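Local atomic coordinates of sensory box/response regulator (Mycobacterium smegmatis, PDB entry 5YRP), a protein that belongs to the EAL domain family of bacterial signalling proteins and carries a bound magnesium ion in a barrel-like fold. Residues S172-L177 with L201-V206. Residues are numbered along the deposited sequence; the frame is centred on the assembly and turned at random.
Sequences SFVAEL and LVAEGV
With chi1 at 179°, Val174 sets its CG1 anti to its own backbone N and its CG2 anti to the carbonyl carbon, and this splay turns the fork between the two methyls to Glu204 O, with CG1 toward Gly205 and Val206 and CG2 toward Ala203. Val206 has almost the same torsion (chi1 178°), which places its CG2 beside the backbone N, where it meets Val174 CG1 at 3.6 Å. Val174 CG1 also rests against the main chain of the turn, 3.4 Å from Gly205 O. The other branch reaches back toward the strand end, where Val174 CG2 lies 4.4 Å from Ala203 CB. Between the two branches, Glu204 O approaches Val174 CB at 3.3 Å, so much of the interface is an aliphatic side chain laid on carbonyl oxygens. No hydrogen bond links the two segments, and Val174 supplies most of the buried surface on the helical side. Gly205 has a positive phi of 76° and turns the chain after strand 200-203; its backbone comes close to Ala175, the two CA atoms being 5.8 Å apart. The hydrogen bond from Leu177 N to Val174 O (3.0 Å) closes the turn at the end of the short, weakly bonded helix.

Around this contact, Ile169 of strand 166-169 also packs on Val174, while Leu228 touches Val206. The CB of Glu204 is directed away from the helical segment, and its carboxylate lies close to those of Asp147, a magnesium ligand, and Asp148. The contact thus joins helix 171-175, just after strand 166-169, to the turn leaving the neighbouring parallel strand 200-203, at the C-terminal ends of the strands, where the metal site lies in the TIM-barrel-like fold of EAL domains.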
# COMPACT_ATOMS: atom_id res chain seq x y z
N SER A 172 0.69 12.95 -3.14
CA SER A 172 -0.39 12.62 -4.07
C SER A 172 -1.77 12.61 -3.42
O SER A 172 -2.75 13.09 -4.00
CB SER A 172 -0.12 11.27 -4.73
OG SER A 172 0.03 10.25 -3.76
N PHE A 173 -1.84 12.07 -2.20
CA PHE A 173 -3.11 11.98 -1.47
C PHE A 173 -3.52 13.30 -0.82
O PHE A 173 -4.66 13.47 -0.40
CB PHE A 173 -3.04 10.89 -0.39
CG PHE A 173 -2.47 9.59 -0.88
CD1 PHE A 173 -2.90 9.04 -2.08
CD2 PHE A 173 -1.50 8.93 -0.15
CE1 PHE A 173 -2.38 7.84 -2.54
CE2 PHE A 173 -0.97 7.74 -0.60
CZ PHE A 173 -1.41 7.19 -1.79
N VAL A 174 -2.57 14.23 -0.71
CA VAL A 174 -2.81 15.53 -0.10
C VAL A 174 -3.05 16.61 -1.15
O VAL A 174 -3.86 17.51 -0.94
CB VAL A 174 -1.62 15.91 0.79
CG1 VAL A 174 -1.82 17.27 1.43
CG2 VAL A 174 -1.44 14.86 1.88
N ALA A 175 -2.36 16.52 -2.29
CA ALA A 175 -2.35 17.59 -3.29
C ALA A 175 -3.75 18.04 -3.70
O ALA A 175 -4.11 19.21 -3.52
CB ALA A 175 -1.57 17.15 -4.52
N GLU A 176 -4.53 17.12 -4.24
CA GLU A 176 -5.90 17.41 -4.67
C GLU A 176 -6.91 16.95 -3.61
O GLU A 176 -8.04 16.61 -3.94
CB GLU A 176 -6.19 16.74 -6.01
CG GLU A 176 -5.27 17.19 -7.14
CD GLU A 176 -5.47 16.39 -8.41
OE1 GLU A 176 -4.46 16.00 -9.03
OE2 GLU A 176 -6.63 16.13 -8.79
N LEU A 177 -6.49 16.97 -2.35
CA LEU A 177 -7.33 16.51 -1.26
C LEU A 177 -8.53 17.43 -1.11
O LEU A 177 -8.38 18.66 -1.04
CB LEU A 177 -6.54 16.48 0.05
CG LEU A 177 -7.26 16.08 1.34
CD1 LEU A 177 -7.88 14.69 1.23
CD2 LEU A 177 -6.29 16.13 2.50
N LEU A 201 1.72 11.25 12.92
CA LEU A 201 1.17 11.55 11.60
C LEU A 201 1.65 12.89 11.08
O LEU A 201 1.40 13.92 11.70
CB LEU A 201 -0.36 11.55 11.64
CG LEU A 201 -1.00 10.18 11.44
CD1 LEU A 201 -2.42 10.17 11.98
CD2 LEU A 201 -0.98 9.79 9.97
N VAL A 202 2.34 12.86 9.94
CA VAL A 202 2.79 14.07 9.26
C VAL A 202 2.28 14.04 7.83
O VAL A 202 2.40 13.03 7.15
CB VAL A 202 4.33 14.17 9.21
CG1 VAL A 202 4.77 15.47 8.56
CG2 VAL A 202 4.91 14.06 10.61
N ALA A 203 1.69 15.14 7.38
CA ALA A 203 1.22 15.26 6.01
C ALA A 203 2.22 16.06 5.19
O ALA A 203 2.75 17.06 5.66
CB ALA A 203 -0.15 15.92 5.98
N GLU A 204 2.49 15.61 3.97
CA GLU A 204 3.34 16.36 3.06
C GLU A 204 2.57 16.73 1.79
O GLU A 204 1.61 16.06 1.42
CB GLU A 204 4.62 15.57 2.72
CG GLU A 204 4.38 14.16 2.22
CD GLU A 204 5.65 13.51 1.70
OE1 GLU A 204 6.67 13.48 2.42
OE2 GLU A 204 5.61 13.01 0.55
N GLY A 205 3.00 17.82 1.16
CA GLY A 205 2.36 18.32 -0.06
C GLY A 205 1.04 19.04 0.16
O GLY A 205 0.16 18.98 -0.68
N VAL A 206 0.92 19.73 1.29
CA VAL A 206 -0.29 20.51 1.60
C VAL A 206 -0.29 21.80 0.78
O VAL A 206 0.21 22.84 1.23
CB VAL A 206 -0.39 20.82 3.10
CG1 VAL A 206 -1.63 21.66 3.39
CG2 VAL A 206 -0.46 19.53 3.90